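Local coordinates for protein pks18 (PDB 1TED) that probably extends medium- and long-chain aliphatic acyl-CoA starters with malonyl-CoA units to make tri- and tetraketide alpha-pyrones, at residues 151-156 with 165-170; 180-185 with 231-236; 186-191 with 195-200. One frame throughout, in Å; residues are numbered along the deposited sequence.

Contact 1: 151-156 with 165-170; sequences VDVAIV and ISRVVV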
loop_
_atom_site.group_PDB
_atom_site.type_symbol
_atom_site.label_atom_id
_atom_site.label_comp_id
_atom_site.label_asym_id
_atom_site.label_seq_id
_atom_site.Cartn_x
_atom_site.Cartn_y
_atom_site.Cartn_z
ATOM N N VAL A 151 -9.379 6.061 4.910
ATOM C CA VAL A 151 -10.357 6.562 3.968
ATOM C C VAL A 151 -11.056 5.423 3.237
ATOM O O VAL A 151 -12.235 5.538 2.909
ATOM C CB VAL A 151 -9.675 7.514 2.971
ATOM C CG1 VAL A 151 -10.653 7.996 1.927
ATOM C CG2 VAL A 151 -9.095 8.690 3.737
ATOM N N ASP A 152 -10.344 4.319 3.006
ATOM C CA ASP A 152 -10.936 3.164 2.318
ATOM C C ASP A 152 -12.133 2.578 3.083
ATOM O O ASP A 152 -13.183 2.305 2.492
ATOM C CB ASP A 152 -9.879 2.075 2.065
ATOM C CG ASP A 152 -9.363 1.430 3.342
ATOM O OD1 ASP A 152 -8.911 2.151 4.262
ATOM O OD2 ASP A 152 -9.394 0.181 3.415
ATOM N N VAL A 153 -11.983 2.395 4.390
ATOM C CA VAL A 153 -13.080 1.863 5.192
ATOM C C VAL A 153 -14.324 2.766 5.098
ATOM O O VAL A 153 -15.440 2.278 4.907
ATOM C CB VAL A 153 -12.669 1.709 6.678
ATOM C CG1 VAL A 153 -13.875 1.381 7.521
ATOM C CG2 VAL A 153 -11.631 0.605 6.817
ATOM N N ALA A 154 -14.128 4.077 5.218
ATOM C CA ALA A 154 -15.232 5.035 5.150
ATOM C C ALA A 154 -15.960 5.035 3.801
ATOM O O ALA A 154 -17.159 5.288 3.747
ATOM C CB ALA A 154 -14.726 6.449 5.477
ATOM N N ILE A 155 -15.237 4.767 2.716
ATOM C CA ILE A 155 -15.844 4.716 1.389
ATOM C C ILE A 155 -16.846 3.551 1.307
ATOM O O ILE A 155 -17.984 3.713 0.857
ATOM C CB ILE A 155 -14.765 4.542 0.291
ATOM C CG1 ILE A 155 -13.887 5.803 0.218
ATOM C CG2 ILE A 155 -15.428 4.274 -1.050
ATOM C CD1 ILE A 155 -12.805 5.784 -0.868
ATOM N N VAL A 156 -16.417 2.373 1.752
ATOM C CA VAL A 156 -17.270 1.187 1.747
ATOM C C VAL A 156 -18.525 1.442 2.596
ATOM O O VAL A 156 -19.645 1.129 2.186
ATOM C CB VAL A 156 -16.495 -0.043 2.311
ATOM C CG1 VAL A 156 -17.440 -1.240 2.518
ATOM C CG2 VAL A 156 -15.365 -0.410 1.357
ATOM N N ILE A 165 -15.888 -6.739 0.436
ATOM C CA ILE A 165 -15.095 -6.257 -0.680
ATOM C C ILE A 165 -13.605 -6.380 -0.341
ATOM O O ILE A 165 -13.208 -6.256 0.824
ATOM C CB ILE A 165 -15.428 -4.787 -0.985
ATOM C CG1 ILE A 165 -14.785 -4.369 -2.309
ATOM C CG2 ILE A 165 -14.971 -3.901 0.175
ATOM C CD1 ILE A 165 -15.170 -2.972 -2.761
ATOM N N SER A 166 -12.790 -6.647 -1.359
ATOM C CA SER A 166 -11.350 -6.759 -1.158
ATOM C C SER A 166 -10.792 -5.347 -1.158
ATOM O O SER A 166 -11.201 -4.512 -1.968
ATOM C CB SER A 166 -10.710 -7.556 -2.292
ATOM O OG SER A 166 -11.482 -8.708 -2.580
ATOM N N ARG A 167 -9.866 -5.075 -0.251
ATOM C CA ARG A 167 -9.271 -3.747 -0.171
ATOM C C ARG A 167 -7.759 -3.793 -0.097
ATOM O O ARG A 167 -7.178 -4.694 0.521
ATOM C CB ARG A 167 -9.824 -2.986 1.035
ATOM C CG ARG A 167 -11.279 -2.572 0.867
ATOM C CD ARG A 167 -11.844 -1.931 2.130
ATOM N NE ARG A 167 -12.122 -2.919 3.170
ATOM C CZ ARG A 167 -11.431 -3.042 4.300
ATOM N NH1 ARG A 167 -10.409 -2.235 4.556
ATOM N NH2 ARG A 167 -11.765 -3.985 5.171
ATOM N N VAL A 168 -7.135 -2.814 -0.745
ATOM C CA VAL A 168 -5.687 -2.680 -0.782
ATOM C C VAL A 168 -5.314 -1.200 -0.662
ATOM O O VAL A 168 -5.755 -0.373 -1.456
ATOM C CB VAL A 168 -5.114 -3.236 -2.106
ATOM C CG1 VAL A 168 -3.594 -3.088 -2.125
ATOM C CG2 VAL A 168 -5.512 -4.692 -2.272
ATOM N N VAL A 169 -4.511 -0.866 0.341
ATOM C CA VAL A 169 -4.089 0.516 0.528
ATOM C C VAL A 169 -2.640 0.687 0.059
ATOM O O VAL A 169 -1.733 0.001 0.536
ATOM C CB VAL A 169 -4.223 0.941 2.005
ATOM C CG1 VAL A 169 -3.710 2.352 2.206
ATOM C CG2 VAL A 169 -5.666 0.869 2.417
ATOM N N VAL A 170 -2.445 1.606 -0.883
ATOM C CA VAL A 170 -1.135 1.887 -1.463
ATOM C C VAL A 170 -0.591 3.239 -1.025
ATOM O O VAL A 170 -1.045 4.280 -1.499
ATOM C CB VAL A 170 -1.209 1.878 -2.995
ATOM C CG1 VAL A 170 0.149 2.227 -3.586
ATOM C CG2 VAL A 170 -1.663 0.517 -3.474
#
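Arg167 and Asp152 bury more surface here than any other residues of the two segments, and they illustrate how a strand can hold a helix through one charged pair set in an apolar frame. Arg167 NH1 donates to Asp152 OD2 across 2.9 Å, with an angle of 153° at the hydrogen. The oxygen lies at the edge of the guanidinium, almost in its plane, and is met nearly along its C-O axis. A single N-H and a single oxygen make this salt bridge, rather than two parallel bonds, and the carboxylate and guanidinium planes stand 39° apart. Asp152 CG sits between the backbone N and the carbonyl carbon (chi1 67°), a rotation that carries the carboxylate down from the helix to the strand. Arg167 CD lies 3.5 Å from Asp152 OD2, and the bend at chi3 beyond it directs the guanidinium so that NH1 meets the carboxylate. The other terminal nitrogen, NH2, hydrogen-bonds to Thr382 OG1 of the second subunit, so the group is tied both within its chain and across the dimer.

Methyl groups close in around the pair. Val156 CG2 lies 3.9 Å from Arg167 CD and 3.7 Å from CG2 of Ile165, which sits on the loop just before the strand. Val153 CG2 approaches Arg167 NH1 obliquely at 3.8 Å, while Val169 CG2 rests 3.9 Å from Asp152 CG. With most of the contact buried, the two charges probably depend on each other for compensation.

Segment 151-156 runs roughly antiparallel to strand 166-170, and its helix connects that strand to its parallel neighbour, 135-142, in a beta-alpha-beta unit. Val156 and Ile165 both also meet Leu138 of that neighbour, Ile155 reaches strand 196-204, and Val151 and Ala154 turn to helix 102-125.

Contact 2: 180-185 with 231-236; sequences NALGTA and LVIGAS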
loop_
_atom_site.group_PDB
_atom_site.type_symbol
_atom_site.label_atom_id
_atom_site.label_comp_id
_atom_site.label_asym_id
_atom_site.label_seq_id
_atom_site.Cartn_x
_atom_site.Cartn_y
_atom_site.Cartn_z
ATOM N N ASN A 180 0.193 2.177 -10.182
ATOM C CA ASN A 180 0.366 0.960 -9.379
ATOM C C ASN A 180 -1.020 0.486 -8.950
ATOM O O ASN A 180 -1.322 -0.711 -8.972
ATOM C CB ASN A 180 1.206 1.236 -8.120
ATOM C CG ASN A 180 2.611 1.737 -8.438
ATOM O OD1 ASN A 180 3.506 0.960 -8.784
ATOM N ND2 ASN A 180 2.808 3.044 -8.325
ATOM N N ALA A 181 -1.858 1.447 -8.563
ATOM C CA ALA A 181 -3.216 1.162 -8.126
ATOM C C ALA A 181 -4.026 0.580 -9.292
ATOM O O ALA A 181 -4.661 -0.472 -9.164
ATOM C CB ALA A 181 -3.869 2.445 -7.596
ATOM N N LEU A 182 -3.987 1.265 -10.432
ATOM C CA LEU A 182 -4.697 0.826 -11.623
ATOM C C LEU A 182 -4.288 -0.582 -12.037
ATOM O O LEU A 182 -5.129 -1.380 -12.455
ATOM C CB LEU A 182 -4.432 1.788 -12.781
ATOM C CG LEU A 182 -5.076 1.413 -14.114
ATOM C CD1 LEU A 182 -6.571 1.188 -13.921
ATOM C CD2 LEU A 182 -4.828 2.525 -15.128
ATOM N N GLY A 183 -2.996 -0.881 -11.927
ATOM C CA GLY A 183 -2.510 -2.201 -12.300
ATOM C C GLY A 183 -3.102 -3.295 -11.433
ATOM O O GLY A 183 -3.345 -4.415 -11.887
ATOM N N THR A 184 -3.343 -2.955 -10.172
ATOM C CA THR A 184 -3.914 -3.881 -9.212
ATOM C C THR A 184 -5.366 -4.184 -9.596
ATOM O O THR A 184 -5.806 -5.335 -9.564
ATOM C CB THR A 184 -3.849 -3.269 -7.801
ATOM O OG1 THR A 184 -2.475 -2.998 -7.482
ATOM C CG2 THR A 184 -4.421 -4.214 -6.760
ATOM N N ALA A 185 -6.099 -3.143 -9.973
ATOM C CA ALA A 185 -7.495 -3.287 -10.378
ATOM C C ALA A 185 -7.563 -4.059 -11.685
ATOM O O ALA A 185 -8.502 -4.810 -11.928
ATOM C CB ALA A 185 -8.138 -1.904 -10.561
ATOM N N LEU A 231 -11.447 5.818 -10.369
ATOM C CA LEU A 231 -11.662 5.090 -11.615
ATOM C C LEU A 231 -12.481 3.846 -11.293
ATOM O O LEU A 231 -12.339 3.272 -10.218
ATOM C CB LEU A 231 -10.332 4.632 -12.219
ATOM C CG LEU A 231 -9.237 5.654 -12.491
ATOM C CD1 LEU A 231 -7.974 4.904 -12.893
ATOM C CD2 LEU A 231 -9.674 6.617 -13.587
ATOM N N VAL A 232 -13.346 3.448 -12.214
ATOM C CA VAL A 232 -14.126 2.234 -12.034
ATOM C C VAL A 232 -13.663 1.336 -13.173
ATOM O O VAL A 232 -13.840 1.665 -14.339
ATOM C CB VAL A 232 -15.650 2.485 -12.140
ATOM C CG1 VAL A 232 -16.406 1.161 -11.981
ATOM C CG2 VAL A 232 -16.088 3.469 -11.066
ATOM N N ILE A 233 -13.055 0.212 -12.814
ATOM C CA ILE A 233 -12.508 -0.733 -13.782
ATOM C C ILE A 233 -13.354 -1.995 -13.945
ATOM O O ILE A 233 -13.969 -2.481 -12.993
ATOM C CB ILE A 233 -11.075 -1.160 -13.355
ATOM C CG1 ILE A 233 -10.284 0.066 -12.891
ATOM C CG2 ILE A 233 -10.365 -1.861 -14.493
ATOM C CD1 ILE A 233 -10.219 1.206 -13.902
ATOM N N GLY A 234 -13.366 -2.519 -15.165
ATOM C CA GLY A 234 -14.100 -3.732 -15.456
ATOM C C GLY A 234 -13.407 -4.473 -16.583
ATOM O O GLY A 234 -12.629 -3.882 -17.331
ATOM N N ALA A 235 -13.671 -5.769 -16.696
ATOM C CA ALA A 235 -13.079 -6.586 -17.746
ATOM C C ALA A 235 -14.015 -6.528 -18.940
ATOM O O ALA A 235 -15.229 -6.421 -18.775
ATOM C CB ALA A 235 -12.914 -8.025 -17.270
ATOM N N SER A 236 -13.455 -6.593 -20.139
ATOM C CA SER A 236 -14.264 -6.526 -21.349
ATOM C C SER A 236 -13.710 -7.452 -22.426
ATOM O O SER A 236 -12.490 -7.587 -22.567
ATOM C CB SER A 236 -14.302 -5.080 -21.854
ATOM O OG SER A 236 -14.899 -4.990 -23.133
#
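Asn180 O, in the same helix as the Leu182 and Ala185 that touch Ile233, is gripped by two groups of one residue. Thr184 OG1 donates to it across 3.0 Å, and Thr184 N supplies the usual helical bond at 3.2 Å; the two donors reach the carbonyl oxygen from opposite faces of its plane. The hydroxyl comes in tilted 25° from that plane. Thr184 thus returns its hydroxyl to its own helix, and its side chain packs on Val168 of the second subunit.

Toward strand 231-236 the helix offers hydrocarbon alone. The side chain of Leu182 leaves the helix beside the strand, but CG anti to the backbone N (chi1 178°) extends it until CD1 comes 3.6 Å from Ile233 CD1, the two chains crossing at about a right angle. The same methyl lies 4.1 Å from Leu231 CD1 and so touches two residues of the strand, Leu231 and Ile233. One turn later, Ala185 points toward the strand and places CB 3.7 Å from Ile233 CG1. Ile233 therefore meets the helix along its longer branch, CG1 toward the alanine and CD1 toward the leucine. The small alanine allows a close approach, with its CA 6.6 Å from that of Ile233.

A helix is thus laid against the mixed sheet of the thiolase fold by leucine, isoleucine and alanine side chains, with Val199 and Ile35 of the flanking strands in the same apolar layer. No hydrogen bond joins the segments: Ala185 N bonds to Ala181 O in its helix, Leu231 and Ile233 pair with Val199 and Ala197, and shape and exclusion of water hold helix to sheet.

Contact 3: 186-191 with 195-200; sequences TNYVRA and MKALVV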
loop_
_atom_site.group_PDB
_atom_site.type_symbol
_atom_site.label_atom_id
_atom_site.label_comp_id
_atom_site.label_asym_id
_atom_site.label_seq_id
_atom_site.Cartn_x
_atom_site.Cartn_y
_atom_site.Cartn_z
ATOM N N THR A 186 -6.555 -3.854 -12.524
ATOM C CA THR A 186 -6.469 -4.510 -13.819
ATOM C C THR A 186 -6.333 -6.022 -13.692
ATOM O O THR A 186 -7.025 -6.766 -14.384
ATOM C CB THR A 186 -5.283 -3.942 -14.627
ATOM O OG1 THR A 186 -5.664 -2.686 -15.198
ATOM C CG2 THR A 186 -4.880 -4.880 -15.726
ATOM N N ASN A 187 -5.441 -6.471 -12.810
ATOM C CA ASN A 187 -5.244 -7.899 -12.617
ATOM C C ASN A 187 -6.503 -8.524 -12.006
ATOM O O ASN A 187 -6.951 -9.583 -12.441
ATOM C CB ASN A 187 -4.040 -8.165 -11.702
ATOM C CG ASN A 187 -2.732 -7.593 -12.257
ATOM O OD1 ASN A 187 -2.497 -7.580 -13.467
ATOM N ND2 ASN A 187 -1.869 -7.135 -11.360
ATOM N N TYR A 188 -7.074 -7.853 -11.007
ATOM C CA TYR A 188 -8.268 -8.354 -10.334
ATOM C C TYR A 188 -9.410 -8.604 -11.305
ATOM O O TYR A 188 -9.980 -9.689 -11.360
ATOM C CB TYR A 188 -8.733 -7.364 -9.260
ATOM C CG TYR A 188 -10.059 -7.748 -8.641
ATOM C CD1 TYR A 188 -10.134 -8.719 -7.639
ATOM C CD2 TYR A 188 -11.247 -7.191 -9.107
ATOM C CE1 TYR A 188 -11.367 -9.126 -7.120
ATOM C CE2 TYR A 188 -12.478 -7.589 -8.597
ATOM C CZ TYR A 188 -12.533 -8.553 -7.608
ATOM O OH TYR A 188 -13.755 -8.937 -7.118
ATOM N N VAL A 189 -9.728 -7.575 -12.074
ATOM C CA VAL A 189 -10.812 -7.618 -13.034
ATOM C C VAL A 189 -10.624 -8.665 -14.136
ATOM O O VAL A 189 -11.581 -9.316 -14.553
ATOM C CB VAL A 189 -11.011 -6.195 -13.612
ATOM C CG1 VAL A 189 -11.321 -6.239 -15.069
ATOM C CG2 VAL A 189 -12.121 -5.478 -12.838
ATOM N N ARG A 190 -9.393 -8.847 -14.597
ATOM C CA ARG A 190 -9.147 -9.822 -15.649
ATOM C C ARG A 190 -9.144 -11.236 -15.081
ATOM O O ARG A 190 -9.396 -12.202 -15.798
ATOM C CB ARG A 190 -7.828 -9.495 -16.368
ATOM C CG ARG A 190 -7.863 -8.098 -17.026
ATOM C CD ARG A 190 -6.558 -7.716 -17.707
ATOM N NE ARG A 190 -6.269 -8.582 -18.844
ATOM C CZ ARG A 190 -5.319 -9.506 -18.851
ATOM N NH1 ARG A 190 -4.559 -9.680 -17.779
ATOM N NH2 ARG A 190 -5.142 -10.265 -19.921
ATOM N N ALA A 191 -8.876 -11.354 -13.787
ATOM C CA ALA A 191 -8.873 -12.656 -13.127
ATOM C C ALA A 191 -10.313 -13.047 -12.765
ATOM O O ALA A 191 -10.666 -14.222 -12.810
ATOM C CB ALA A 191 -8.003 -12.612 -11.877
ATOM N N MET A 195 -16.572 -9.060 -12.087
ATOM C CA MET A 195 -16.539 -8.000 -11.099
ATOM C C MET A 195 -15.937 -6.688 -11.577
ATOM O O MET A 195 -15.378 -6.601 -12.670
ATOM C CB MET A 195 -15.782 -8.505 -9.879
ATOM C CG MET A 195 -16.263 -9.876 -9.411
ATOM S SD MET A 195 -17.937 -9.817 -8.731
ATOM C CE MET A 195 -17.561 -9.274 -7.040
ATOM N N LYS A 196 -16.074 -5.662 -10.745
ATOM C CA LYS A 196 -15.526 -4.348 -11.047
ATOM C C LYS A 196 -14.643 -3.945 -9.886
ATOM O O LYS A 196 -14.758 -4.483 -8.773
ATOM C CB LYS A 196 -16.635 -3.309 -11.208
ATOM C CG LYS A 196 -17.772 -3.742 -12.109
ATOM C CD LYS A 196 -17.311 -3.992 -13.528
ATOM C CE LYS A 196 -18.397 -4.705 -14.315
ATOM N NZ LYS A 196 -17.951 -5.031 -15.684
ATOM N N ALA A 197 -13.761 -2.991 -10.148
ATOM C CA ALA A 197 -12.860 -2.502 -9.124
ATOM C C ALA A 197 -12.959 -0.991 -9.080
ATOM O O ALA A 197 -13.146 -0.335 -10.121
ATOM C CB ALA A 197 -11.434 -2.933 -9.433
ATOM N N LEU A 198 -12.850 -0.454 -7.867
ATOM C CA LEU A 198 -12.907 0.980 -7.642
ATOM C C LEU A 198 -11.521 1.436 -7.198
ATOM O O LEU A 198 -10.966 0.906 -6.226
ATOM C CB LEU A 198 -13.941 1.318 -6.555
ATOM C CG LEU A 198 -14.011 2.786 -6.097
ATOM C CD1 LEU A 198 -14.543 3.661 -7.220
ATOM C CD2 LEU A 198 -14.920 2.917 -4.888
ATOM N N VAL A 199 -10.959 2.397 -7.928
ATOM C CA VAL A 199 -9.644 2.949 -7.611
ATOM C C VAL A 199 -9.807 4.392 -7.151
ATOM O O VAL A 199 -10.476 5.196 -7.802
ATOM C CB VAL A 199 -8.691 2.889 -8.833
ATOM C CG1 VAL A 199 -7.359 3.539 -8.494
ATOM C CG2 VAL A 199 -8.451 1.453 -9.209
ATOM N N VAL A 200 -9.195 4.721 -6.021
ATOM C CA VAL A 200 -9.318 6.058 -5.474
ATOM C C VAL A 200 -7.968 6.627 -5.060
ATOM O O VAL A 200 -7.250 6.040 -4.250
ATOM C CB VAL A 200 -10.293 6.057 -4.249
ATOM C CG1 VAL A 200 -10.430 7.445 -3.670
ATOM C CG2 VAL A 200 -11.662 5.546 -4.672
#
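Tyr188 and Val189 of the helix meet Met195, Lys196 and Ala197 just past the turn, and the meeting is one of van der Waals contact, without a hydrogen bond across it. Apolar side-chain packing comes first. The tyrosine ring reaches toward the start of the strand because CG is anti to the backbone N (chi1 173°). Its CE2 lies 3.7 Å from Met195 CB, and its CD2 is 4.3 Å from Ala197 CB.

Methionine carbons also lie against the hydroxyl oxygen, with Met195 CB 3.5 Å from Tyr188 OH. Bends at chi2 and chi3 fold the methionine back, keeping its CE 3.8 Å from Tyr188 OH.

A third group joins side chain to backbone. Tyr188 CE2 lies 3.9 Å from Lys196 O, and Val189 CG2 rests near Met195 O, although the valine branches are doubtful, as chi1 (141°) is far from any staggered position.

Beyond the pair, Tyr188 meets the ring of His192 in the intervening turn and packs on Asn187 of the second subunit, so the helix end also belongs to the dimer interface. The last turns of helix 177-191, followed after a short turn by a strand almost antiparallel to them (169° between the segments), form the second half of a beta-alpha-beta crossover: the helix links the parallel strands 166-171 and 196-204 of the thiolase fold, with strand 135-142 between them in the sheet.

Along the chain contact 1 closes first, and contact 3 is then nested inside the loop that contact 2 closes. Contacts 2 and 3 share helix 177-191, their centres 4 Å apart, and pair it with the neighbouring strands 226-236 and 196-204, which are probably hydrogen-bonded from Ile233 N to Ala197 O. Contact 1, centred 13 to 14 Å from the others, uses strand 166-171 of the same mixed sheet; its Ile155 packs on Leu198 and Val200. Together they place helices against the N-terminal half of the thiolase fold. All three touch the second subunit, and helix 177-191 begins shortly after Cys175, the probable nucleophile, linking dimer, sheet and active-site region.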